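Local coordinates for protein 5-Carboxyvanillate Decarboxylase (Novosphingobium aromaticivorans, PDB 4QRN) that probably removes carbon dioxide from 5-carboxyvanillate at a manganese site, as a decarboxylase of the amidohydrolase superfamily, at residues E41-T46 with Y337-V342; L91-I96 with Q141-R146; G176-S181 with P206-P211. One frame throughout, in Å; residues are numbered along the deposited sequence.

Contact 1: residues E41-T46 with Y337-V342. With MN (manganese (II) ion), chain E; 1DF (4-hydroxy-3-methoxy-5-nitrobenzoic acid), chain F.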
loop_
_atom_site.group_PDB
_atom_site.type_symbol
_atom_site.label_atom_id
_atom_site.label_comp_id
_atom_site.label_asym_id
_atom_site.label_seq_id
_atom_site.Cartn_x
_atom_site.Cartn_y
_atom_site.Cartn_z
ATOM N N GLU A 41 8.281 15.499 -10.885
ATOM C CA GLU A 41 6.845 15.221 -10.851
ATOM C C GLU A 41 6.059 16.487 -10.492
ATOM O O GLU A 41 5.450 16.587 -9.433
ATOM C CB GLU A 41 6.479 14.091 -9.890
ATOM C CG GLU A 41 5.037 13.570 -10.141
ATOM C CD GLU A 41 4.481 12.773 -8.979
ATOM O OE1 GLU A 41 5.039 11.706 -8.683
ATOM O OE2 GLU A 41 3.476 13.192 -8.342
ATOM N N GLU A 42 6.049 17.451 -11.402
ATOM C CA GLU A 42 5.576 18.810 -11.107
ATOM C C GLU A 42 4.329 19.076 -11.937
ATOM O O GLU A 42 4.257 18.705 -13.100
ATOM C CB GLU A 42 6.712 19.797 -11.392
ATOM C CG GLU A 42 8.071 19.290 -10.862
ATOM C CD GLU A 42 8.034 18.909 -9.384
ATOM O OE1 GLU A 42 7.586 19.750 -8.578
ATOM O OE2 GLU A 42 8.435 17.748 -9.026
ATOM N N ALA A 43 3.320 19.683 -11.316
ATOM C CA ALA A 43 1.987 19.724 -11.898
ATOM C C ALA A 43 1.570 21.127 -12.351
ATOM O O ALA A 43 1.946 22.142 -11.731
ATOM C CB ALA A 43 0.979 19.230 -10.877
ATOM N N PHE A 44 0.726 21.168 -13.388
ATOM C CA PHE A 44 0.036 22.403 -13.768
ATOM C C PHE A 44 -1.387 22.051 -14.173
ATOM O O PHE A 44 -1.720 20.878 -14.381
ATOM C CB PHE A 44 0.752 23.146 -14.909
ATOM C CG PHE A 44 0.609 22.473 -16.231
ATOM C CD1 PHE A 44 1.478 21.437 -16.573
ATOM C CD2 PHE A 44 -0.387 22.838 -17.124
ATOM C CE1 PHE A 44 1.360 20.746 -17.755
ATOM C CE2 PHE A 44 -0.519 22.135 -18.357
ATOM C CZ PHE A 44 0.368 21.094 -18.659
ATOM N N ALA A 45 -2.246 23.073 -14.261
ATOM C CA ALA A 45 -3.634 22.911 -14.679
ATOM C C ALA A 45 -3.944 23.910 -15.770
ATOM O O ALA A 45 -3.240 24.916 -15.906
ATOM C CB ALA A 45 -4.587 23.146 -13.507
ATOM N N THR A 46 -5.019 23.652 -16.519
ATOM C CA THR A 46 -5.590 24.688 -17.367
ATOM C C THR A 46 -6.979 25.007 -16.824
ATOM O O THR A 46 -7.734 24.137 -16.388
ATOM C CB THR A 46 -5.650 24.303 -18.858
ATOM O OG1 THR A 46 -6.682 23.333 -19.077
ATOM C CG2 THR A 46 -4.286 23.801 -19.357
ATOM N N TYR A 337 5.419 19.804 -6.707
ATOM C CA TYR A 337 4.874 21.162 -6.707
ATOM C C TYR A 337 3.569 21.167 -7.513
ATOM O O TYR A 337 3.519 20.564 -8.578
ATOM C CB TYR A 337 5.869 22.077 -7.371
ATOM C CG TYR A 337 5.424 23.513 -7.511
ATOM C CD1 TYR A 337 4.732 23.954 -8.644
ATOM C CD2 TYR A 337 5.725 24.448 -6.520
ATOM C CE1 TYR A 337 4.375 25.283 -8.805
ATOM C CE2 TYR A 337 5.357 25.798 -6.666
ATOM C CZ TYR A 337 4.692 26.202 -7.819
ATOM O OH TYR A 337 4.345 27.527 -8.021
ATOM N N PRO A 338 2.520 21.877 -7.065
ATOM C CA PRO A 338 2.444 22.731 -5.874
ATOM C C PRO A 338 1.765 22.044 -4.697
ATOM O O PRO A 338 1.516 22.703 -3.681
ATOM C CB PRO A 338 1.610 23.909 -6.384
ATOM C CG PRO A 338 0.592 23.254 -7.281
ATOM C CD PRO A 338 1.375 22.129 -7.972
ATOM N N TYR A 339 1.433 20.762 -4.845
ATOM C CA TYR A 339 0.773 20.030 -3.779
ATOM C C TYR A 339 1.629 19.874 -2.533
ATOM O O TYR A 339 1.108 19.749 -1.422
ATOM C CB TYR A 339 0.310 18.658 -4.287
ATOM C CG TYR A 339 -0.682 18.809 -5.430
ATOM C CD1 TYR A 339 -2.000 19.177 -5.180
ATOM C CD2 TYR A 339 -0.309 18.590 -6.754
ATOM C CE1 TYR A 339 -2.912 19.355 -6.205
ATOM C CE2 TYR A 339 -1.213 18.775 -7.807
ATOM C CZ TYR A 339 -2.518 19.131 -7.508
ATOM O OH TYR A 339 -3.437 19.300 -8.501
ATOM N N GLN A 340 2.945 19.849 -2.719
ATOM C CA GLN A 340 3.874 19.680 -1.623
ATOM C C GLN A 340 5.107 20.558 -1.864
ATOM O O GLN A 340 6.198 20.068 -2.168
ATOM C CB GLN A 340 4.216 18.203 -1.448
ATOM C CG GLN A 340 4.889 17.906 -0.122
ATOM C CD GLN A 340 4.697 16.461 0.311
ATOM O OE1 GLN A 340 3.804 15.756 -0.174
ATOM N NE2 GLN A 340 5.563 16.006 1.216
ATOM N N TYR A 341 4.907 21.867 -1.740
ATOM C CA TYR A 341 5.936 22.871 -2.010
ATOM C C TYR A 341 6.525 23.310 -0.681
ATOM O O TYR A 341 5.955 24.152 -0.000
ATOM C CB TYR A 341 5.279 24.058 -2.729
ATOM C CG TYR A 341 6.189 25.235 -2.984
ATOM C CD1 TYR A 341 7.419 25.079 -3.620
ATOM C CD2 TYR A 341 5.809 26.517 -2.616
ATOM C CE1 TYR A 341 8.252 26.154 -3.879
ATOM C CE2 TYR A 341 6.631 27.607 -2.857
ATOM C CZ TYR A 341 7.853 27.425 -3.483
ATOM O OH TYR A 341 8.682 28.497 -3.713
ATOM N N VAL A 342 7.643 22.710 -0.294
ATOM C CA VAL A 342 8.161 22.878 1.064
ATOM C C VAL A 342 9.661 23.089 1.019
ATOM O O VAL A 342 10.431 22.165 0.787
ATOM C CB VAL A 342 7.846 21.646 1.953
ATOM C CG1 VAL A 342 8.228 21.948 3.389
ATOM C CG2 VAL A 342 6.370 21.207 1.814
HETATM MN MN MN E . 1.801 14.540 -8.209
HETATM C C1 1DF F . -2.283 15.783 -4.568
HETATM C CO1 1DF F . -1.062 15.173 -4.511
HETATM C CO2 1DF F . -2.909 15.955 -5.823
HETATM C CM1 1DF F . -0.459 14.839 -5.770
HETATM C CM2 1DF F . -2.227 15.746 -7.004
HETATM O OM 1DF F . -2.768 15.944 -8.243
HETATM C CZ 1DF F . -0.916 15.291 -7.005
HETATM C CC 1DF F . -3.010 16.204 -3.345
HETATM C CV 1DF F . -4.181 16.145 -8.312
HETATM O O1 1DF F . -2.305 16.537 -2.305
HETATM O O2 1DF F . -4.245 16.240 -3.372
HETATM O O3 1DF F . -0.191 15.245 -8.084
HETATM N N 1DF F . 0.587 13.762 -5.686
HETATM O O11 1DF F . 1.090 13.279 -6.661
HETATM O O22 1DF F . 0.807 13.261 -4.548
HETATM O O HOH W 1 2.476 15.959 -9.736
#
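At the manganese site of the amidohydrolase barrel, the end of strand 38-44 meets the loop after strand 331-332: Ala43 N donates to Tyr337 O (2.9 Å, angle at H 165°), and Tyr337 N donates back to Glu42 OE1 (2.9 Å). The second donor stands above the carboxylate, 37° out of its plane. A bend in the Glu42 chain (chi2 -53°) folds the carboxylate back along the backbone, where OE2 also accepts from Glu41 N (2.9 Å) and from Met335 N, giving the buried group three backbone N-H partners. Ala43 CB meets the edge of the Tyr339 ring at CE2 (3.8 Å) and lies against CD of Pro338 (4.1 Å), which follows a cis peptide bond. Tyr339 lays one ring face against the inhibitor, whose CM2 sits 3.2 Å above the ring plane; Tyr339 OH bonds to Thr112. The extended side chain of Glu41 binds manganese through OE2, alongside His210, Asp336 and the inhibitor's O3 and O11, while Tyr208 and Ser311 hold OE1 and fix the carboxylate. A water, itself a manganese ligand, donates to Glu41 O at 3.1 Å.

Contact 2: residues L91-I96 with Q141-R146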
loop_
_atom_site.group_PDB
_atom_site.type_symbol
_atom_site.label_atom_id
_atom_site.label_comp_id
_atom_site.label_asym_id
_atom_site.label_seq_id
_atom_site.Cartn_x
_atom_site.Cartn_y
_atom_site.Cartn_z
ATOM N N LEU A 91 2.063 29.134 -15.506
ATOM C CA LEU A 91 3.162 28.528 -16.268
ATOM C C LEU A 91 4.175 29.588 -16.670
ATOM O O LEU A 91 4.716 29.571 -17.763
ATOM C CB LEU A 91 2.634 27.832 -17.519
ATOM C CG LEU A 91 1.979 26.488 -17.266
ATOM C CD1 LEU A 91 1.314 25.999 -18.541
ATOM C CD2 LEU A 91 3.010 25.463 -16.769
ATOM N N GLY A 92 4.433 30.518 -15.764
ATOM C CA GLY A 92 5.241 31.675 -16.082
ATOM C C GLY A 92 6.051 32.176 -14.910
ATOM O O GLY A 92 6.631 31.396 -14.162
ATOM N N GLU A 93 6.087 33.493 -14.758
ATOM C CA GLU A 93 7.025 34.111 -13.839
ATOM C C GLU A 93 6.789 33.749 -12.384
ATOM O O GLU A 93 7.757 33.689 -11.634
ATOM C CB GLU A 93 6.988 35.631 -13.990
ATOM C CG GLU A 93 7.449 36.119 -15.347
ATOM C CD GLU A 93 8.874 35.701 -15.664
ATOM O OE1 GLU A 93 9.667 35.498 -14.717
ATOM O OE2 GLU A 93 9.199 35.571 -16.862
ATOM N N ARG A 94 5.543 33.514 -11.970
ATOM C CA ARG A 94 5.296 33.115 -10.575
ATOM C C ARG A 94 5.861 31.726 -10.322
ATOM O O ARG A 94 6.518 31.506 -9.300
ATOM C CB ARG A 94 3.803 33.161 -10.154
ATOM C CG ARG A 94 3.577 32.588 -8.676
ATOM C CD ARG A 94 2.114 32.494 -8.170
ATOM N NE ARG A 94 2.046 32.105 -6.743
ATOM C CZ ARG A 94 0.934 32.090 -6.013
ATOM N NH1 ARG A 94 0.987 31.730 -4.739
ATOM N NH2 ARG A 94 -0.233 32.432 -6.551
ATOM N N ARG A 95 5.614 30.787 -11.238
ATOM C CA ARG A 95 6.161 29.445 -11.077
ATOM C C ARG A 95 7.692 29.508 -11.050
ATOM O O ARG A 95 8.330 28.854 -10.229
ATOM C CB ARG A 95 5.669 28.549 -12.211
ATOM C CG ARG A 95 6.249 27.138 -12.165
ATOM C CD ARG A 95 5.627 26.231 -13.196
ATOM N NE ARG A 95 4.202 26.028 -13.006
ATOM C CZ ARG A 95 3.634 24.941 -12.490
ATOM N NH1 ARG A 95 4.354 23.873 -12.110
ATOM N NH2 ARG A 95 2.316 24.887 -12.394
ATOM N N ILE A 96 8.280 30.275 -11.957
ATOM C CA ILE A 96 9.731 30.408 -11.992
ATOM C C ILE A 96 10.253 30.976 -10.673
ATOM O O ILE A 96 11.255 30.499 -10.157
ATOM C CB ILE A 96 10.157 31.299 -13.166
ATOM C CG1 ILE A 96 9.881 30.607 -14.503
ATOM C CG2 ILE A 96 11.628 31.744 -13.029
ATOM C CD1 ILE A 96 10.805 29.505 -14.843
ATOM N N GLN A 141 8.953 26.295 -24.505
ATOM C CA GLN A 141 9.708 27.071 -25.495
ATOM C C GLN A 141 10.139 28.419 -24.916
ATOM O O GLN A 141 11.208 28.933 -25.241
ATOM C CB GLN A 141 8.887 27.272 -26.777
ATOM C CG GLN A 141 9.655 27.950 -27.914
ATOM C CD GLN A 141 8.808 28.169 -29.152
ATOM O OE1 GLN A 141 7.608 27.899 -29.155
ATOM N NE2 GLN A 141 9.435 28.663 -30.214
ATOM N N LYS A 142 9.295 28.995 -24.063
ATOM C CA LYS A 142 9.590 30.286 -23.452
ATOM C C LYS A 142 10.663 30.190 -22.347
ATOM O O LYS A 142 11.456 31.122 -22.180
ATOM C CB LYS A 142 8.312 30.918 -22.899
ATOM C CG LYS A 142 8.498 32.331 -22.385
ATOM C CD LYS A 142 7.164 32.986 -22.095
ATOM C CE LYS A 142 7.360 34.456 -21.751
ATOM N NZ LYS A 142 6.074 35.168 -21.491
ATOM N N TYR A 143 10.681 29.073 -21.615
ATOM C CA TYR A 143 11.625 28.877 -20.515
ATOM C C TYR A 143 12.359 27.563 -20.718
ATOM O O TYR A 143 12.233 26.627 -19.920
ATOM C CB TYR A 143 10.903 28.872 -19.172
ATOM C CG TYR A 143 10.098 30.119 -18.899
ATOM C CD1 TYR A 143 10.690 31.247 -18.330
ATOM C CD2 TYR A 143 8.740 30.160 -19.167
ATOM C CE1 TYR A 143 9.942 32.384 -18.058
ATOM C CE2 TYR A 143 7.984 31.284 -18.893
ATOM C CZ TYR A 143 8.590 32.392 -18.345
ATOM O OH TYR A 143 7.825 33.501 -18.080
ATOM N N PRO A 144 13.158 27.472 -21.784
ATOM C CA PRO A 144 13.683 26.165 -22.187
ATOM C C PRO A 144 14.717 25.569 -21.223
ATOM O O PRO A 144 14.941 24.361 -21.249
ATOM C CB PRO A 144 14.310 26.462 -23.566
ATOM C CG PRO A 144 14.648 27.919 -23.498
ATOM C CD PRO A 144 13.532 28.539 -22.731
ATOM N N ASP A 145 15.362 26.394 -20.402
ATOM C CA ASP A 145 16.317 25.865 -19.428
ATOM C C ASP A 145 15.677 25.540 -18.087
ATOM O O ASP A 145 16.370 25.036 -17.199
ATOM C CB ASP A 145 17.462 26.852 -19.236
ATOM C CG ASP A 145 18.314 26.999 -20.487
ATOM O OD1 ASP A 145 18.439 26.017 -21.258
ATOM O OD2 ASP A 145 18.857 28.103 -20.707
ATOM N N ARG A 146 14.374 25.818 -17.950
ATOM C CA ARG A 146 13.676 25.613 -16.672
ATOM C C ARG A 146 12.548 24.597 -16.727
ATOM O O ARG A 146 12.277 23.941 -15.725
ATOM C CB ARG A 146 13.077 26.932 -16.157
ATOM C CG ARG A 146 14.051 28.096 -16.107
ATOM C CD ARG A 146 15.275 27.839 -15.290
ATOM N NE ARG A 146 15.020 27.510 -13.888
ATOM C CZ ARG A 146 14.787 28.406 -12.927
ATOM N NH1 ARG A 146 14.698 29.699 -13.193
ATOM N NH2 ARG A 146 14.596 27.998 -11.690
#
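Tyr143, the first residue to leave the helical path of 122-142, reaches across to the start of helix 93-101 and ends on Glu93. CG stands anti to the carbonyl carbon (chi1 -57°), which sends the ring between its neighbour Lys142 and Ile96: Lys142 CG covers one face, and Ile96 CG1 makes a CH-pi contact with the other, 4.2 Å from the Tyr143 ring centroid. Tyr143 OH donates to Glu93 OE2 (2.8 Å), meeting the carboxylate from above, 58° out of its plane, while OE2 itself lies at the edge of the ring. Lys142 NZ, 5.6 Å from Glu93 OE2, makes no direct bond but may favour the negative charge there. The hydroxyl also rests on the N-cap residue of the helix, with Gly92 CA 3.7 Å from Tyr143 OH. A leucine in place of Tyr143 would probably leave Glu93 OE2 without its hydroxyl donor and take away the ring face that Ile96 CG1 packs on. Both helices belong to the outer layer of the beta/alpha barrel; they lead into the neighbouring parallel strands 106-111 and 147-149. Past Tyr143 the chain turns, with Arg146 N donating to Tyr143 O (3.0 Å). Arg146 then doubles back over Ile96: its CB touches Ile96 CD1 at 3.7 Å, and bends at chi2 and chi3 bring the guanidinium around, so that CD1 lies over one of its faces. Asp100, in a salt bridge, and the carbonyls of Ile104 and Asp105 hold that guanidinium, whose NH1 lies 3.7 Å from Ile96 CG2.

Contact 3: residues G176-S181 with P206-P211. With MN (manganese (II) ion), chain E; 1DF (4-hydroxy-3-methoxy-5-nitrobenzoic acid), chain F.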
loop_
_atom_site.group_PDB
_atom_site.type_symbol
_atom_site.label_atom_id
_atom_site.label_comp_id
_atom_site.label_asym_id
_atom_site.label_seq_id
_atom_site.Cartn_x
_atom_site.Cartn_y
_atom_site.Cartn_z
ATOM N N GLY A 176 8.226 12.413 -22.751
ATOM C CA GLY A 176 7.438 11.226 -22.447
ATOM C C GLY A 176 6.030 11.685 -22.188
ATOM O O GLY A 176 5.666 12.807 -22.566
ATOM N N ILE A 177 5.238 10.818 -21.557
ATOM C CA ILE A 177 3.858 11.149 -21.226
ATOM C C ILE A 177 3.585 10.717 -19.786
ATOM O O ILE A 177 4.205 9.791 -19.247
ATOM C CB ILE A 177 2.768 10.541 -22.173
ATOM C CG1 ILE A 177 2.805 9.001 -22.133
ATOM C CG2 ILE A 177 2.920 11.112 -23.592
ATOM C CD1 ILE A 177 1.593 8.357 -22.730
ATOM N N GLN A 178 2.623 11.426 -19.191
ATOM C CA GLN A 178 2.061 11.031 -17.906
ATOM C C GLN A 178 0.635 10.569 -18.119
ATOM O O GLN A 178 -0.166 11.284 -18.720
ATOM C CB GLN A 178 2.080 12.220 -16.934
ATOM C CG GLN A 178 1.386 11.889 -15.602
ATOM C CD GLN A 178 1.541 13.003 -14.604
ATOM O OE1 GLN A 178 2.647 13.263 -14.124
ATOM N NE2 GLN A 178 0.432 13.678 -14.282
ATOM N N ILE A 179 0.314 9.369 -17.622
ATOM C CA ILE A 179 -1.059 8.889 -17.585
ATOM C C ILE A 179 -1.447 8.831 -16.113
ATOM O O ILE A 179 -0.704 8.305 -15.273
ATOM C CB ILE A 179 -1.217 7.521 -18.284
ATOM C CG1 ILE A 179 -0.964 7.693 -19.791
ATOM C CG2 ILE A 179 -2.625 6.927 -18.010
ATOM C CD1 ILE A 179 -1.089 6.403 -20.607
ATOM N N ASN A 180 -2.606 9.401 -15.803
ATOM C CA ASN A 180 -3.107 9.543 -14.442
ATOM C C ASN A 180 -3.883 8.309 -14.057
ATOM O O ASN A 180 -5.100 8.331 -13.852
ATOM C CB ASN A 180 -3.926 10.824 -14.386
ATOM C CG ASN A 180 -3.125 11.974 -14.862
ATOM O OD1 ASN A 180 -2.138 12.326 -14.213
ATOM N ND2 ASN A 180 -3.483 12.537 -16.031
ATOM N N SER A 181 -3.162 7.197 -14.013
ATOM C CA SER A 181 -3.667 5.888 -13.661
ATOM C C SER A 181 -4.914 5.540 -14.475
ATOM O O SER A 181 -4.860 5.662 -15.697
ATOM C CB SER A 181 -3.790 5.723 -12.143
ATOM O OG SER A 181 -3.729 4.356 -11.834
ATOM N N PRO A 206 9.730 7.210 -21.728
ATOM C CA PRO A 206 9.095 6.623 -20.547
ATOM C C PRO A 206 7.657 7.058 -20.390
ATOM O O PRO A 206 7.243 8.149 -20.818
ATOM C CB PRO A 206 9.928 7.194 -19.396
ATOM C CG PRO A 206 10.395 8.533 -19.939
ATOM C CD PRO A 206 10.679 8.284 -21.377
ATOM N N LEU A 207 6.913 6.184 -19.723
ATOM C CA LEU A 207 5.575 6.453 -19.244
ATOM C C LEU A 207 5.640 6.727 -17.759
ATOM O O LEU A 207 6.136 5.873 -17.011
ATOM C CB LEU A 207 4.710 5.214 -19.469
ATOM C CG LEU A 207 3.339 5.246 -18.801
ATOM C CD1 LEU A 207 2.470 6.427 -19.304
ATOM C CD2 LEU A 207 2.626 3.928 -19.020
ATOM N N TYR A 208 5.132 7.871 -17.303
ATOM C CA TYR A 208 4.974 8.126 -15.867
ATOM C C TYR A 208 3.517 7.795 -15.513
ATOM O O TYR A 208 2.594 8.428 -16.047
ATOM C CB TYR A 208 5.308 9.596 -15.579
ATOM C CG TYR A 208 5.701 9.888 -14.133
ATOM C CD1 TYR A 208 4.809 9.728 -13.075
ATOM C CD2 TYR A 208 6.983 10.320 -13.824
ATOM C CE1 TYR A 208 5.189 9.997 -11.755
ATOM C CE2 TYR A 208 7.359 10.617 -12.523
ATOM C CZ TYR A 208 6.458 10.461 -11.494
ATOM O OH TYR A 208 6.857 10.749 -10.209
ATOM N N ILE A 209 3.305 6.787 -14.663
ATOM C CA ILE A 209 1.947 6.505 -14.188
ATOM C C ILE A 209 1.794 7.265 -12.884
ATOM O O ILE A 209 2.359 6.893 -11.853
ATOM C CB ILE A 209 1.643 5.020 -14.013
ATOM C CG1 ILE A 209 1.840 4.285 -15.332
ATOM C CG2 ILE A 209 0.179 4.869 -13.544
ATOM C CD1 ILE A 209 1.569 2.787 -15.272
ATOM N N HIS A 210 1.077 8.381 -12.968
ATOM C CA HIS A 210 0.813 9.247 -11.835
ATOM C C HIS A 210 -0.494 8.812 -11.168
ATOM O O HIS A 210 -1.379 8.275 -11.840
ATOM C CB HIS A 210 0.659 10.674 -12.368
ATOM C CG HIS A 210 0.534 11.707 -11.293
ATOM N ND1 HIS A 210 -0.654 11.987 -10.666
ATOM C CD2 HIS A 210 1.467 12.509 -10.719
ATOM C CE1 HIS A 210 -0.438 12.910 -9.734
ATOM N NE2 HIS A 210 0.837 13.265 -9.762
ATOM N N PRO A 211 -0.674 9.074 -9.864
ATOM C CA PRO A 211 -1.930 8.653 -9.243
ATOM C C PRO A 211 -3.151 9.389 -9.772
ATOM O O PRO A 211 -3.112 10.470 -10.376
ATOM C CB PRO A 211 -1.729 9.002 -7.766
ATOM C CG PRO A 211 -0.251 8.979 -7.547
ATOM C CD PRO A 211 0.321 9.515 -8.862
HETATM MN MN MN E . 1.801 14.540 -8.209
HETATM C C1 1DF F . -2.283 15.783 -4.568
HETATM C CO1 1DF F . -1.062 15.173 -4.511
HETATM C CO2 1DF F . -2.909 15.955 -5.823
HETATM C CM1 1DF F . -0.459 14.839 -5.770
HETATM C CM2 1DF F . -2.227 15.746 -7.004
HETATM O OM 1DF F . -2.768 15.944 -8.243
HETATM C CZ 1DF F . -0.916 15.291 -7.005
HETATM C CC 1DF F . -3.010 16.204 -3.345
HETATM C CV 1DF F . -4.181 16.145 -8.312
HETATM O O1 1DF F . -2.305 16.537 -2.305
HETATM O O2 1DF F . -4.245 16.240 -3.372
HETATM O O3 1DF F . -0.191 15.245 -8.084
HETATM N N 1DF F . 0.587 13.762 -5.686
HETATM O O11 1DF F . 1.090 13.279 -6.661
HETATM O O22 1DF F . 0.807 13.261 -4.548
HETATM O O HOH W 1 2.476 15.959 -9.736
#
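Strands 177-179 and 207-209 run parallel, their axes 4.8 Å apart at closest and 27° from aligned, joined by a ladder in which Tyr208 N donates to Ile177 O (2.9 Å), Ile179 N to Tyr208 O and His210 N to Ile179 O; a weak bond from Ile177 N to Pro206 O precedes them. On the face carrying Ile177, Ile179 and Leu207, the leucine CD1 lies close to both isoleucines, 3.8 Å from Ile177 CG1 and 3.7 Å from Ile179 CG1. Leu200 and Phe197 of helix 194-203 pack on this face, as expected for a beta-alpha-beta unit of the amidohydrolase barrel, in which that helix connects the two strands. The other face, with Gln178 and Tyr208, looks toward the metal; Tyr208 OH bonds to Glu41 and Thr309. His210 binds manganese through NE2 (2.2 Å). Its CG is anti to the backbone N (chi1 -174°), and the rotation of the ring is fixed by ND1, which donates to Pro211 O on a lone pair in the carbonyl plane. Pro211 CD lies over one face of the imidazole, toward the rim. The extended Gln178 side chain lies across the base of the histidine, its CD 3.3 Å from His210 CB and its amide only 22° from the ring plane. Gln178 NE2 donates in turn to Asn180 OD1 (2.9 Å), in the plane of that carbonyl, which fixes the glutamine amide against the histidine, consistent with a second-shell part in placing it. Asn180, beside His210, is the centre of an inverse gamma turn, and Gln117 accepts from its backbone N.

In the fold
Contacts 1 and 3 approach the same manganese and inhibitor from different strands of the barrel, with centres 15 Å apart. They meet directly: Glu41 OE1 lies 2.6 Å from Tyr208 OH, a probable hydrogen bond. Glu41 OE2 and His210 NE2, 3.0 Å apart, are brought together by the metal they both bind; Asp336 is the third protein ligand. Contact 2 lies toward the surface, with Leu91 about 14 Å from the inhibitor, side chain to bound group. It still touches contact 1 through Arg95, whose NH2 is 2.8 Å from Ala43 O. Contacts 2 and 3 do not touch, their nearest atoms about 11 Å apart, and both are nested in the chain between the segments of contact 1.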